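Local coordinates for lipase-esterase related protein (Clostridium acetobutylicum, PDB 3E0X) that is of unknown function but probably acts as a hydrolase of the alpha/beta hydrolase fold, and binds ortho-xylene in this crystal, at residues H23-F32 with L46-E54. Numbering follows the deposited sequence. Where two conformers were deposited one is given.
Sequences HGSGCNLKIF and LLDLKGHGE. With OXE (ortho-xylene), chain C.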
loop_
_atom_site.group_PDB
_atom_site.type_symbol
_atom_site.label_atom_id
_atom_site.label_comp_id
_atom_site.label_asym_id
_atom_site.label_seq_id
_atom_site.Cartn_x
_atom_site.Cartn_y
_atom_site.Cartn_z
ATOM N N HIS A 23 -0.193 0.718 -4.313
ATOM C CA HIS A 23 0.142 2.009 -3.716
ATOM C C HIS A 23 -0.969 2.493 -2.778
ATOM O O HIS A 23 -1.972 1.807 -2.559
ATOM C CB HIS A 23 0.386 3.027 -4.833
ATOM C CG HIS A 23 -0.858 3.381 -5.567
ATOM N ND1 HIS A 23 -1.202 2.868 -6.806
ATOM C CD2 HIS A 23 -1.873 4.195 -5.205
ATOM C CE1 HIS A 23 -2.364 3.386 -7.181
ATOM N NE2 HIS A 23 -2.803 4.167 -6.212
ATOM N N GLY A 24 -0.792 3.706 -2.271
ATOM C CA GLY A 24 -1.676 4.228 -1.233
ATOM C C GLY A 24 -2.458 5.464 -1.636
ATOM O O GLY A 24 -2.668 5.752 -2.829
ATOM N N SER A 25 -2.918 6.175 -0.612
ATOM C CA SER A 25 -3.822 7.294 -0.779
ATOM C C SER A 25 -3.189 8.399 -1.588
ATOM O O SER A 25 -2.061 8.834 -1.290
ATOM C CB SER A 25 -4.150 7.863 0.591
ATOM O OG SER A 25 -4.702 6.841 1.385
ATOM N N GLY A 26 -3.893 8.838 -2.629
ATOM C CA GLY A 26 -3.480 10.053 -3.334
ATOM C C GLY A 26 -2.198 9.894 -4.134
ATOM O O GLY A 26 -1.610 10.894 -4.593
ATOM N N CYS A 27 -1.716 8.663 -4.291
ATOM C CA CYS A 27 -0.528 8.462 -5.115
ATOM C C CYS A 27 -0.780 7.427 -6.193
ATOM O O CYS A 27 -1.905 7.237 -6.574
ATOM C CB CYS A 27 0.734 8.237 -4.295
ATOM S SG CYS A 27 0.664 6.898 -3.146
ATOM N N ASN A 28 0.282 6.855 -6.731
ATOM C CA ASN A 28 0.188 5.925 -7.844
ATOM C C ASN A 28 1.410 5.011 -7.796
ATOM O O ASN A 28 2.181 5.061 -6.844
ATOM C CB ASN A 28 0.129 6.714 -9.148
ATOM C CG ASN A 28 1.155 7.814 -9.186
ATOM O OD1 ASN A 28 2.362 7.556 -9.129
ATOM N ND2 ASN A 28 0.685 9.058 -9.262
ATOM N N LEU A 29 1.593 4.161 -8.810
ATOM C CA LEU A 29 2.677 3.174 -8.723
ATOM C C LEU A 29 4.068 3.821 -8.671
ATOM O O LEU A 29 5.036 3.171 -8.280
ATOM C CB LEU A 29 2.604 2.175 -9.906
ATOM C CG LEU A 29 2.772 2.752 -11.310
ATOM C CD1 LEU A 29 4.242 2.921 -11.705
ATOM C CD2 LEU A 29 2.082 1.857 -12.355
ATOM N N LYS A 30 4.165 5.095 -9.073
ATOM C CA LYS A 30 5.435 5.824 -9.075
ATOM C C LYS A 30 6.074 5.917 -7.686
ATOM O O LYS A 30 7.291 6.115 -7.551
ATOM C CB LYS A 30 5.239 7.235 -9.656
ATOM C CG LYS A 30 4.766 7.262 -11.126
ATOM C CD LYS A 30 4.413 8.686 -11.630
ATOM C CE LYS A 30 3.302 9.367 -10.805
ATOM N NZ LYS A 30 3.036 10.832 -11.089
ATOM N N ILE A 31 5.251 5.778 -6.640
ATOM C CA ILE A 31 5.729 5.933 -5.272
ATOM C C ILE A 31 6.709 4.825 -4.884
ATOM O O ILE A 31 7.485 4.979 -3.929
ATOM C CB ILE A 31 4.534 6.001 -4.262
ATOM C CG1 ILE A 31 4.965 6.678 -2.940
ATOM C CG2 ILE A 31 3.901 4.589 -4.017
ATOM C CD1 ILE A 31 5.356 8.140 -3.070
ATOM N N PHE A 32 6.659 3.710 -5.632
ATOM C CA PHE A 32 7.547 2.559 -5.394
ATOM C C PHE A 32 8.884 2.641 -6.133
ATOM O O PHE A 32 9.628 1.679 -6.149
ATOM C CB PHE A 32 6.800 1.274 -5.771
ATOM C CG PHE A 32 5.686 0.908 -4.822
ATOM C CD1 PHE A 32 5.979 0.527 -3.516
ATOM C CD2 PHE A 32 4.359 0.928 -5.244
ATOM C CE1 PHE A 32 4.948 0.149 -2.634
ATOM C CE2 PHE A 32 3.337 0.536 -4.383
ATOM C CZ PHE A 32 3.638 0.169 -3.061
ATOM N N LEU A 46 3.676 -3.525 -10.736
ATOM C CA LEU A 46 3.254 -2.353 -9.955
ATOM C C LEU A 46 1.977 -1.833 -10.564
ATOM O O LEU A 46 1.962 -1.465 -11.721
ATOM C CB LEU A 46 4.358 -1.278 -9.921
ATOM C CG LEU A 46 5.628 -1.912 -9.316
ATOM C CD1 LEU A 46 6.598 -2.301 -10.410
ATOM C CD2 LEU A 46 6.287 -1.047 -8.241
ATOM N N LEU A 47 0.890 -1.835 -9.789
ATOM C CA LEU A 47 -0.462 -1.515 -10.231
ATOM C C LEU A 47 -0.803 -0.034 -10.040
ATOM O O LEU A 47 -0.434 0.520 -9.001
ATOM C CB LEU A 47 -1.409 -2.328 -9.333
ATOM C CG LEU A 47 -2.747 -2.844 -9.831
ATOM C CD1 LEU A 47 -2.581 -3.483 -11.202
ATOM C CD2 LEU A 47 -3.356 -3.836 -8.827
ATOM N N ASP A 48 -1.529 0.580 -10.966
ATOM C CA ASP A 48 -2.215 1.843 -10.657
ATOM C C ASP A 48 -3.663 1.512 -10.308
ATOM O O ASP A 48 -4.403 0.892 -11.106
ATOM C CB ASP A 48 -2.185 2.808 -11.857
ATOM C CG ASP A 48 -0.903 3.640 -11.944
ATOM O OD1 ASP A 48 -0.267 3.927 -10.903
ATOM O OD2 ASP A 48 -0.562 4.060 -13.076
ATOM N N LEU A 49 -4.090 1.909 -9.116
ATOM C CA LEU A 49 -5.494 1.706 -8.746
ATOM C C LEU A 49 -6.390 2.578 -9.621
ATOM O O LEU A 49 -5.965 3.604 -10.129
ATOM C CB LEU A 49 -5.729 2.041 -7.259
ATOM C CG LEU A 49 -4.981 1.172 -6.240
ATOM C CD1 LEU A 49 -5.097 1.766 -4.828
ATOM C CD2 LEU A 49 -5.535 -0.261 -6.331
ATOM N N LYS A 50 -7.642 2.181 -9.773
ATOM C CA LYS A 50 -8.574 2.905 -10.635
ATOM C C LYS A 50 -8.610 4.372 -10.243
ATOM O O LYS A 50 -8.694 4.729 -9.058
ATOM C CB LYS A 50 -9.957 2.250 -10.530
ATOM C CG LYS A 50 -11.068 2.805 -11.449
ATOM C CD LYS A 50 -12.312 1.838 -11.390
ATOM C CE LYS A 50 -13.550 2.421 -11.973
ATOM N NZ LYS A 50 -14.389 3.087 -10.972
ATOM N N GLY A 51 -8.524 5.223 -11.259
ATOM C CA GLY A 51 -8.528 6.661 -11.055
ATOM C C GLY A 51 -7.200 7.291 -10.657
ATOM O O GLY A 51 -7.134 8.504 -10.444
ATOM N N HIS A 52 -6.166 6.467 -10.506
ATOM C CA HIS A 52 -4.838 6.939 -10.138
ATOM C C HIS A 52 -3.874 6.652 -11.280
ATOM O O HIS A 52 -4.078 5.674 -12.020
ATOM C CB HIS A 52 -4.332 6.192 -8.907
ATOM C CG HIS A 52 -5.194 6.363 -7.682
ATOM N ND1 HIS A 52 -6.449 5.801 -7.558
ATOM C CD2 HIS A 52 -4.953 6.990 -6.501
ATOM C CE1 HIS A 52 -6.955 6.093 -6.369
ATOM N NE2 HIS A 52 -6.066 6.813 -5.703
ATOM N N GLY A 53 -2.822 7.470 -11.417
ATOM C CA GLY A 53 -1.830 7.245 -12.473
ATOM C C GLY A 53 -2.516 7.081 -13.818
ATOM O O GLY A 53 -3.348 7.896 -14.194
ATOM N N GLU A 54 -2.210 5.991 -14.521
ATOM C CA GLU A 54 -2.729 5.796 -15.865
ATOM C C GLU A 54 -3.945 4.898 -15.920
ATOM O O GLU A 54 -4.421 4.533 -17.017
ATOM C CB GLU A 54 -1.636 5.276 -16.799
ATOM C CG GLU A 54 -0.583 6.316 -17.082
ATOM C CD GLU A 54 0.425 5.870 -18.103
ATOM O OE1 GLU A 54 1.636 5.980 -17.817
ATOM O OE2 GLU A 54 0.009 5.404 -19.189
HETATM C C1 OXE C . -0.224 9.001 2.092
HETATM C C2 OXE C . 0.439 8.623 0.824
HETATM C C3 OXE C . 1.296 9.519 0.190
HETATM C C4 OXE C . 1.524 10.764 0.787
HETATM C C5 OXE C . 0.895 11.136 1.981
HETATM C C6 OXE C . 0.028 10.256 2.650
HETATM C "C1'" OXE C . -1.127 8.001 2.771
HETATM C "C2'" OXE C . 0.165 7.279 0.222
#
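The His23 ring is sandwiched between Leu49 CD1 of the other segment on one face and Asn28 CA of its own loop on the opposite face. Asn28 CA sits 3.4 Å above the His23 ring plane, over its centre, while Leu49 CD1 makes a CH-pi contact 4.0 Å from the ring centroid and 28° off the normal. His23 CG falls between the backbone N and the carbonyl carbon, which turns the ring edge toward the backbone of Leu47 to Leu49: His23 ND1 gives a weak hydrogen bond to Leu47 O (3.3 Å), and His23 CE1 approaches Leu49 N to 3.0 Å. His23 NE2 lies over a face of the His52 ring, whose plane is inclined 52° to that of His23. His52 itself is fixed by ND1 donating to Lys50 O and NE2 bonded to Asp171 OD2 of helix 165-177; at its ring edge, His52 CD2 comes within 3.1 Å of Cys27 O.

These loops follow parallel neighbours 18-22 and 43-47 in the alpha/beta hydrolase sheet. The loop after strand 18-22 carries the HG motif, at the position where this fold usually forms part of the oxyanion hole; consistent with that, Gly24, Ser25 and Cys27 line the ortho-xylene pocket, and Ser25 N is bonded to Ser92 OG of a putative nucleophile elbow.

Asp48 ties the backbones together. Asp48 OD1 takes a nearly straight bond from Leu29 N (2.8 Å, 167°), while OD2 accepts Glu54 N from above the carboxylate plane. Leu29 CD2 covers the opposite face, 3.5 Å from Asp48 CG, and Leu29 CB rests against Leu46 CB; Leu46 CD2 then reaches Phe32 CB at 3.4 Å.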